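Long-range contact in hypothetical protein ST2348 (Sulfolobus tokodaii, PDB 2EF7), which is of unknown function but carries a pair of CBS domains, which in related proteins often bind adenosine nucleotides and regulate partner activities: residues Thr74-Ile86 / Leu92-Asp106. Residues are numbered along the deposited sequence; the frame is centred on the assembly and turned at random.
Sequences TASLITIREDSPI and LMRQFNIRHLPVVDD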
ATOM      1  N   THR A  74       1.900  12.237 -24.288  1.00 30.84           N
ATOM      2  CA  THR A  74       0.525  11.797 -24.112  1.00 34.76           C
ATOM      3  C   THR A  74      -0.140  13.145 -23.835  1.00 32.77           C
ATOM      4  O   THR A  74       0.151  13.778 -22.817  1.00 31.53           O
ATOM      5  CB  THR A  74       0.360  10.888 -22.883  1.00 36.85           C
ATOM      6  OG1 THR A  74       0.973   9.617 -23.140  1.00 45.27           O
ATOM      7  CG2 THR A  74      -1.115  10.691 -22.566  1.00 37.13           C
ATOM      8  N   ALA A  75      -0.992  13.605 -24.748  1.00 29.23           N
ATOM      9  CA  ALA A  75      -1.651  14.895 -24.579  1.00 29.20           C
ATOM     10  C   ALA A  75      -2.695  14.861 -23.481  1.00 29.77           C
ATOM     11  O   ALA A  75      -3.444  13.895 -23.359  1.00 36.25           O
ATOM     12  CB  ALA A  75      -2.296  15.343 -25.889  1.00 26.28           C
ATOM     13  N   SER A  76      -2.734  15.922 -22.681  1.00 31.27           N
ATOM     14  CA  SER A  76      -3.703  16.035 -21.593  1.00 31.94           C
ATOM     15  C   SER A  76      -3.741  17.430 -20.996  1.00 30.86           C
ATOM     16  O   SER A  76      -2.705  18.007 -20.660  1.00 25.13           O
ATOM     17  CB  SER A  76      -3.395  15.040 -20.478  1.00 36.64           C
ATOM     18  OG  SER A  76      -4.282  15.250 -19.393  1.00 34.88           O
ATOM     19  N   LEU A  77      -4.951  17.957 -20.854  1.00 32.56           N
ATOM     20  CA  LEU A  77      -5.142  19.283 -20.297  1.00 34.10           C
ATOM     21  C   LEU A  77      -5.859  19.197 -18.956  1.00 30.88           C
ATOM     22  O   LEU A  77      -6.150  20.220 -18.342  1.00 34.97           O
ATOM     23  CB  LEU A  77      -5.945  20.157 -21.273  1.00 33.30           C
ATOM     24  CG  LEU A  77      -5.269  20.513 -22.605  1.00 34.05           C
ATOM     25  CD1 LEU A  77      -6.273  21.168 -23.550  1.00 33.07           C
ATOM     26  CD2 LEU A  77      -4.106  21.453 -22.345  1.00 27.43           C
ATOM     27  N   ILE A  78      -6.130  17.977 -18.495  1.00 32.42           N
ATOM     28  CA  ILE A  78      -6.814  17.786 -17.216  1.00 28.32           C
ATOM     29  C   ILE A  78      -5.885  18.228 -16.079  1.00 28.57           C
ATOM     30  O   ILE A  78      -4.772  17.718 -15.946  1.00 33.19           O
ATOM     31  CB  ILE A  78      -7.207  16.296 -16.972  1.00 31.82           C
ATOM     32  CG1 ILE A  78      -7.705  15.643 -18.263  1.00 37.08           C
ATOM     33  CG2 ILE A  78      -8.305  16.212 -15.918  1.00 31.40           C
ATOM     34  CD1 ILE A  78      -8.871  16.345 -18.913  1.00 37.39           C
ATOM     35  N   THR A  79      -6.340  19.176 -15.267  1.00 18.13           N
ATOM     36  CA  THR A  79      -5.548  19.668 -14.149  1.00 18.60           C
ATOM     37  C   THR A  79      -6.459  19.977 -12.969  1.00 20.47           C
ATOM     38  O   THR A  79      -7.682  20.044 -13.122  1.00 24.68           O
ATOM     39  CB  THR A  79      -4.822  20.986 -14.486  1.00 26.10           C
ATOM     40  OG1 THR A  79      -5.796  22.019 -14.664  1.00 28.83           O
ATOM     41  CG2 THR A  79      -3.992  20.853 -15.759  1.00 32.19           C
ATOM     42  N   ILE A  80      -5.853  20.184 -11.803  1.00 20.32           N
ATOM     43  CA  ILE A  80      -6.585  20.534 -10.594  1.00 22.89           C
ATOM     44  C   ILE A  80      -5.827  21.668  -9.891  1.00 29.61           C
ATOM     45  O   ILE A  80      -4.596  21.665  -9.844  1.00 26.24           O
ATOM     46  CB  ILE A  80      -6.706  19.325  -9.635  1.00 26.44           C
ATOM     47  CG1 ILE A  80      -7.662  19.665  -8.488  1.00 23.45           C
ATOM     48  CG2 ILE A  80      -5.335  18.913  -9.118  1.00 16.71           C
ATOM     49  CD1 ILE A  80      -9.134  19.623  -8.901  1.00 29.92           C
ATOM     50  N   ARG A  81      -6.554  22.651  -9.362  1.00 26.96           N
ATOM     51  CA  ARG A  81      -5.912  23.761  -8.657  1.00 28.05           C
ATOM     52  C   ARG A  81      -5.373  23.304  -7.306  1.00 28.35           C
ATOM     53  O   ARG A  81      -5.951  22.430  -6.663  1.00 24.53           O
ATOM     54  CB  ARG A  81      -6.898  24.914  -8.452  1.00 32.03           C
ATOM     55  CG  ARG A  81      -7.377  25.551  -9.739  1.00 42.20           C
ATOM     56  CD  ARG A  81      -8.058  26.878  -9.471  1.00 56.84           C
ATOM     57  NE  ARG A  81      -8.310  27.612 -10.709  1.00 66.08           N
ATOM     58  CZ  ARG A  81      -8.785  28.852 -10.762  1.00 69.37           C
ATOM     59  NH1 ARG A  81      -9.062  29.509  -9.641  1.00 67.03           N
ATOM     60  NH2 ARG A  81      -8.984  29.438 -11.937  1.00 68.04           N
ATOM     61  N   GLU A  82      -4.267  23.900  -6.873  1.00 22.70           N
ATOM     62  CA  GLU A  82      -3.658  23.533  -5.596  1.00 29.60           C
ATOM     63  C   GLU A  82      -4.537  23.899  -4.405  1.00 29.69           C
ATOM     64  O   GLU A  82      -4.413  23.306  -3.328  1.00 24.70           O
ATOM     65  CB  GLU A  82      -2.284  24.198  -5.446  1.00 30.90           C
ATOM     66  CG  GLU A  82      -2.285  25.695  -5.684  1.00 33.55           C
ATOM     67  CD  GLU A  82      -0.918  26.325  -5.454  1.00 39.01           C
ATOM     68  OE1 GLU A  82       0.073  25.573  -5.352  1.00 35.03           O
ATOM     69  OE2 GLU A  82      -0.837  27.569  -5.381  1.00 34.81           O
ATOM     70  N   ASP A  83      -5.422  24.872  -4.596  1.00 26.89           N
ATOM     71  CA  ASP A  83      -6.322  25.281  -3.521  1.00 34.72           C
ATOM     72  C   ASP A  83      -7.536  24.369  -3.428  1.00 31.06           C
ATOM     73  O   ASP A  83      -8.365  24.542  -2.551  1.00 29.44           O
ATOM     74  CB  ASP A  83      -6.809  26.728  -3.716  1.00 36.30           C
ATOM     75  CG  ASP A  83      -5.737  27.750  -3.406  1.00 49.82           C
ATOM     76  OD1 ASP A  83      -4.877  27.470  -2.541  1.00 48.91           O
ATOM     77  OD2 ASP A  83      -5.767  28.843  -4.012  1.00 60.40           O
ATOM     78  N   SER A  84      -7.645  23.407  -4.341  1.00 27.06           N
ATOM     79  CA  SER A  84      -8.787  22.483  -4.344  1.00 24.68           C
ATOM     80  C   SER A  84      -8.790  21.505  -3.185  1.00 24.54           C
ATOM     81  O   SER A  84      -7.733  21.076  -2.711  1.00 22.63           O
ATOM     82  CB  SER A  84      -8.813  21.634  -5.613  1.00 22.15           C
ATOM     83  OG  SER A  84      -8.885  22.434  -6.779  1.00 33.51           O
ATOM     84  N   PRO A  85      -9.995  21.134  -2.718  1.00 25.14           N
ATOM     85  CA  PRO A  85     -10.110  20.176  -1.619  1.00 22.98           C
ATOM     86  C   PRO A  85      -9.671  18.825  -2.193  1.00 27.41           C
ATOM     87  O   PRO A  85      -9.804  18.581  -3.391  1.00 24.05           O
ATOM     88  CB  PRO A  85     -11.602  20.188  -1.295  1.00 23.06           C
ATOM     89  CG  PRO A  85     -12.032  21.575  -1.690  1.00 30.88           C
ATOM     90  CD  PRO A  85     -11.293  21.777  -2.997  1.00 20.10           C
ATOM     91  N   ILE A  86      -9.146  17.962  -1.335  1.00 27.19           N
ATOM     92  CA  ILE A  86      -8.686  16.639  -1.734  1.00 31.90           C
ATOM     93  C   ILE A  86      -9.709  15.870  -2.570  1.00 25.85           C
ATOM     94  O   ILE A  86      -9.380  15.318  -3.611  1.00 25.92           O
ATOM     95  CB  ILE A  86      -8.346  15.803  -0.481  1.00 38.62           C
ATOM     96  CG1 ILE A  86      -7.150  16.433   0.231  1.00 42.52           C
ATOM     97  CG2 ILE A  86      -8.067  14.345  -0.861  1.00 30.92           C
ATOM     98  CD1 ILE A  86      -5.885  16.437  -0.595  1.00 26.76           C
ATOM     99  N   LEU A  92     -12.143  14.294  -9.965  1.00 29.12           N
ATOM    100  CA  LEU A  92     -11.601  14.479 -11.306  1.00 30.74           C
ATOM    101  C   LEU A  92     -10.888  13.213 -11.778  1.00 28.05           C
ATOM    102  O   LEU A  92     -10.992  12.833 -12.940  1.00 29.92           O
ATOM    103  CB  LEU A  92     -10.641  15.677 -11.334  1.00 32.68           C
ATOM    104  CG  LEU A  92     -10.595  16.470 -12.642  1.00 34.53           C
ATOM    105  CD1 LEU A  92     -11.993  16.956 -12.979  1.00 37.97           C
ATOM    106  CD2 LEU A  92      -9.654  17.652 -12.512  1.00 35.83           C
HETATM  107  N   MSE A  93     -10.164  12.562 -10.874  1.00 25.13           N
HETATM  108  CA  MSE A  93      -9.465  11.331 -11.214  1.00 30.58           C
HETATM  109  C   MSE A  93     -10.465  10.244 -11.639  1.00 30.56           C
HETATM  110  O   MSE A  93     -10.279   9.589 -12.672  1.00 31.80           O
HETATM  111  CB  MSE A  93      -8.640  10.851 -10.017  1.00 25.63           C
HETATM  112  CG  MSE A  93      -7.378  11.666  -9.773  1.00 39.58           C
HETATM  113 SE   MSE A  93      -6.512  11.230  -8.104  1.00 51.32          SE
HETATM  114  CE  MSE A  93      -5.661  12.929  -7.767  1.00 53.64           C
ATOM    115  N   ARG A  94     -11.521  10.057 -10.847  1.00 28.89           N
ATOM    116  CA  ARG A  94     -12.543   9.056 -11.160  1.00 31.83           C
ATOM    117  C   ARG A  94     -13.171   9.365 -12.511  1.00 32.64           C
ATOM    118  O   ARG A  94     -13.274   8.497 -13.376  1.00 32.77           O
ATOM    119  CB  ARG A  94     -13.642   9.041 -10.090  1.00 30.21           C
ATOM    120  CG  ARG A  94     -13.184   8.564  -8.714  1.00 48.32           C
ATOM    121  CD  ARG A  94     -14.306   8.625  -7.672  1.00 53.37           C
ATOM    122  NE  ARG A  94     -15.409   7.714  -7.974  1.00 62.40           N
ATOM    123  CZ  ARG A  94     -16.449   7.504  -7.170  1.00 69.11           C
ATOM    124  NH1 ARG A  94     -17.410   6.656  -7.525  1.00 67.06           N
ATOM    125  NH2 ARG A  94     -16.528   8.139  -6.008  1.00 71.88           N
ATOM    126  N   GLN A  95     -13.582  10.616 -12.690  1.00 29.54           N
ATOM    127  CA  GLN A  95     -14.208  11.046 -13.936  1.00 32.01           C
ATOM    128  C   GLN A  95     -13.394  10.704 -15.176  1.00 31.55           C
ATOM    129  O   GLN A  95     -13.954  10.296 -16.186  1.00 31.08           O
ATOM    130  CB  GLN A  95     -14.463  12.562 -13.920  1.00 35.00           C
ATOM    131  CG  GLN A  95     -15.247  13.048 -15.131  1.00 30.11           C
ATOM    132  CD  GLN A  95     -15.686  14.497 -15.014  1.00 32.23           C
ATOM    133  OE1 GLN A  95     -16.163  14.928 -13.964  1.00 31.22           O
ATOM    134  NE2 GLN A  95     -15.548  15.250 -16.099  1.00 23.04           N
ATOM    135  N   PHE A  96     -12.076  10.870 -15.093  1.00 33.76           N
ATOM    136  CA  PHE A  96     -11.195  10.610 -16.225  1.00 33.65           C
ATOM    137  C   PHE A  96     -10.392   9.322 -16.109  1.00 34.50           C
ATOM    138  O   PHE A  96      -9.471   9.082 -16.888  1.00 36.75           O
ATOM    139  CB  PHE A  96     -10.259  11.799 -16.409  1.00 30.04           C
ATOM    140  CG  PHE A  96     -10.954  13.024 -16.916  1.00 33.57           C
ATOM    141  CD1 PHE A  96     -11.225  13.171 -18.274  1.00 33.09           C
ATOM    142  CD2 PHE A  96     -11.397  14.000 -16.037  1.00 24.44           C
ATOM    143  CE1 PHE A  96     -11.930  14.270 -18.744  1.00 34.31           C
ATOM    144  CE2 PHE A  96     -12.105  15.104 -16.498  1.00 27.05           C
ATOM    145  CZ  PHE A  96     -12.373  15.241 -17.853  1.00 31.73           C
ATOM    146  N   ASN A  97     -10.747   8.504 -15.126  1.00 38.92           N
ATOM    147  CA  ASN A  97     -10.085   7.225 -14.892  1.00 43.42           C
ATOM    148  C   ASN A  97      -8.561   7.335 -14.939  1.00 40.88           C
ATOM    149  O   ASN A  97      -7.903   6.589 -15.662  1.00 41.47           O
ATOM    150  CB  ASN A  97     -10.576   6.195 -15.921  1.00 45.98           C
ATOM    151  CG  ASN A  97     -10.422   4.759 -15.437  1.00 57.65           C
ATOM    152  OD1 ASN A  97     -10.885   4.402 -14.348  1.00 60.78           O
ATOM    153  ND2 ASN A  97      -9.781   3.923 -16.249  1.00 59.35           N
ATOM    154  N   ILE A  98      -8.006   8.272 -14.170  1.00 38.58           N
ATOM    155  CA  ILE A  98      -6.558   8.461 -14.113  1.00 34.04           C
ATOM    156  C   ILE A  98      -6.046   8.538 -12.673  1.00 35.99           C
ATOM    157  O   ILE A  98      -6.747   9.011 -11.777  1.00 35.08           O
ATOM    158  CB  ILE A  98      -6.118   9.718 -14.899  1.00 40.69           C
ATOM    159  CG1 ILE A  98      -6.924  10.936 -14.438  1.00 38.49           C
ATOM    160  CG2 ILE A  98      -6.293   9.483 -16.398  1.00 32.76           C
ATOM    161  CD1 ILE A  98      -6.582  12.208 -15.195  1.00 46.46           C
ATOM    162  N   ARG A  99      -4.815   8.076 -12.471  1.00 30.48           N
ATOM    163  CA  ARG A  99      -4.170   8.019 -11.162  1.00 35.02           C
ATOM    164  C   ARG A  99      -3.332   9.225 -10.764  1.00 29.59           C
ATOM    165  O   ARG A  99      -2.976   9.365  -9.600  1.00 32.19           O
ATOM    166  CB  ARG A  99      -3.296   6.761 -11.085  1.00 32.17           C
ATOM    167  CG  ARG A  99      -4.085   5.481 -11.309  1.00 41.44           C
ATOM    168  CD  ARG A  99      -3.211   4.246 -11.488  1.00 47.00           C
ATOM    169  NE  ARG A  99      -4.033   3.099 -11.873  1.00 62.02           N
ATOM    170  CZ  ARG A  99      -3.566   1.885 -12.154  1.00 66.76           C
ATOM    171  NH1 ARG A  99      -2.263   1.643 -12.095  1.00 69.88           N
ATOM    172  NH2 ARG A  99      -4.405   0.914 -12.498  1.00 67.61           N
ATOM    173  N   HIS A 100      -3.007  10.090 -11.716  1.00 27.89           N
ATOM    174  CA  HIS A 100      -2.196  11.264 -11.412  1.00 33.55           C
ATOM    175  C   HIS A 100      -2.774  12.506 -12.073  1.00 36.36           C
ATOM    176  O   HIS A 100      -3.392  12.425 -13.140  1.00 34.89           O
ATOM    177  CB  HIS A 100      -0.749  11.075 -11.891  1.00 34.35           C
ATOM    178  CG  HIS A 100      -0.090   9.840 -11.365  1.00 41.25           C
ATOM    179  ND1 HIS A 100      -0.256   8.602 -11.948  1.00 42.05           N
ATOM    180  CD2 HIS A 100       0.708   9.645 -10.290  1.00 45.19           C
ATOM    181  CE1 HIS A 100       0.411   7.699 -11.253  1.00 41.13           C
ATOM    182  NE2 HIS A 100       1.004   8.305 -10.241  1.00 41.80           N
ATOM    183  N   LEU A 101      -2.568  13.655 -11.439  1.00 31.90           N
ATOM    184  CA  LEU A 101      -3.069  14.916 -11.968  1.00 34.01           C
ATOM    185  C   LEU A 101      -2.093  16.060 -11.781  1.00 29.16           C
ATOM    186  O   LEU A 101      -1.603  16.286 -10.681  1.00 28.86           O
ATOM    187  CB  LEU A 101      -4.376  15.312 -11.276  1.00 35.22           C
ATOM    188  CG  LEU A 101      -5.705  14.753 -11.758  1.00 41.58           C
ATOM    189  CD1 LEU A 101      -6.813  15.257 -10.846  1.00 40.88           C
ATOM    190  CD2 LEU A 101      -5.944  15.190 -13.188  1.00 44.89           C
ATOM    191  N   PRO A 102      -1.778  16.785 -12.862  1.00 27.33           N
ATOM    192  CA  PRO A 102      -0.859  17.915 -12.718  1.00 23.23           C
ATOM    193  C   PRO A 102      -1.615  18.927 -11.850  1.00 26.51           C
ATOM    194  O   PRO A 102      -2.843  19.031 -11.947  1.00 20.98           O
ATOM    195  CB  PRO A 102      -0.712  18.418 -14.148  1.00 24.47           C
ATOM    196  CG  PRO A 102      -0.881  17.189 -14.954  1.00 28.29           C
ATOM    197  CD  PRO A 102      -2.027  16.489 -14.282  1.00 27.29           C
ATOM    198  N   VAL A 103      -0.908  19.659 -11.000  1.00 21.55           N
ATOM    199  CA  VAL A 103      -1.569  20.649 -10.155  1.00 20.98           C
ATOM    200  C   VAL A 103      -1.075  22.027 -10.588  1.00 25.97           C
ATOM    201  O   VAL A 103       0.126  22.224 -10.788  1.00 25.94           O
ATOM    202  CB  VAL A 103      -1.235  20.437  -8.652  1.00 21.57           C
ATOM    203  CG1 VAL A 103      -2.016  21.443  -7.793  1.00 19.33           C
ATOM    204  CG2 VAL A 103      -1.577  19.007  -8.229  1.00 29.20           C
ATOM    205  N   VAL A 104      -1.996  22.969 -10.756  1.00 26.09           N
ATOM    206  CA  VAL A 104      -1.629  24.326 -11.162  1.00 22.80           C
ATOM    207  C   VAL A 104      -2.092  25.362 -10.145  1.00 28.94           C
ATOM    208  O   VAL A 104      -2.912  25.066  -9.272  1.00 24.66           O
ATOM    209  CB  VAL A 104      -2.257  24.702 -12.525  1.00 25.17           C
ATOM    210  CG1 VAL A 104      -1.689  23.814 -13.634  1.00 16.66           C
ATOM    211  CG2 VAL A 104      -3.775  24.583 -12.451  1.00 25.97           C
ATOM    212  N   ASP A 105      -1.563  26.577 -10.243  1.00 30.50           N
ATOM    213  CA  ASP A 105      -1.998  27.626  -9.336  1.00 31.81           C
ATOM    214  C   ASP A 105      -3.160  28.331 -10.021  1.00 29.94           C
ATOM    215  O   ASP A 105      -3.581  27.916 -11.099  1.00 29.14           O
ATOM    216  CB  ASP A 105      -0.846  28.594  -9.015  1.00 34.52           C
ATOM    217  CG  ASP A 105      -0.249  29.249 -10.251  1.00 28.58           C
ATOM    218  OD1 ASP A 105       0.869  29.786 -10.136  1.00 38.02           O
ATOM    219  OD2 ASP A 105      -0.891  29.244 -11.323  1.00 30.36           O
ATOM    220  N   ASP A 106      -3.684  29.382  -9.397  1.00 34.65           N
ATOM    221  CA  ASP A 106      -4.811  30.134  -9.943  1.00 34.39           C
ATOM    222  C   ASP A 106      -4.569  30.705 -11.343  1.00 34.55           C
ATOM    223  O   ASP A 106      -5.514  30.999 -12.076  1.00 32.92           O
ATOM    224  CB  ASP A 106      -5.190  31.264  -8.978  1.00 44.71           C
ATOM    225  CG  ASP A 106      -4.017  32.199  -8.673  1.00 55.47           C
ATOM    226  OD1 ASP A 106      -3.004  31.742  -8.095  1.00 59.11           O
ATOM    227  OD2 ASP A 106      -4.109  33.398  -9.014  1.00 64.92           O
TER
HETATM  228  O   HOH W   1      -2.887  29.011  -6.340  1.00 38.68           O
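Ile78 meets Phe96 through its CD1 methyl, which sits over one face of the ring, off centre toward the rim and 3.9 Å from the centroid, a CH-pi contact. CG1 stands beside the backbone N (chi1 -40°) and carries CD1 to the ring, which leaves CG2 anti to that N. CG2 also reaches the ring, at Phe96 CD2, and packs on Leu101 CD2 at 3.8 Å and on Leu92 CD2. With an alanine here CD1 and CG2 are gone, and Phe96 is likely to lose its cover on that face and a gap to open beside Leu92 and Leu101. Leu92 CD2 also presses close to Thr79 O.

Beyond this cluster the two segments pair as parallel strands, 80-81 beside 100-104. Ile80 N donates to Pro102 O, and Ile80 O accepts from Val104 N at 3.0 Å. Glu82 N then donates to Val104 O at 3.0 Å. Ile80 and Val103 point to the same face of the sheet, with their CG2 methyls 3.9 Å apart. Val103 CG1, anti to its own N (chi1 -177°), reaches Glu82 CB at 3.6 Å. Water 1 donates to Glu82 OE2 at 2.7 Å and accepts from Asp106 N. Asp105 OD2 instead takes the backbone N of Lys107 and Asn109.

These strands and helix 86-96 form the beta-alpha-beta unit of the second CBS domain. Backbone hydrogen bonds hold the strand register, and apolar contacts made by Ile78 join the end of helix 86-96 to it.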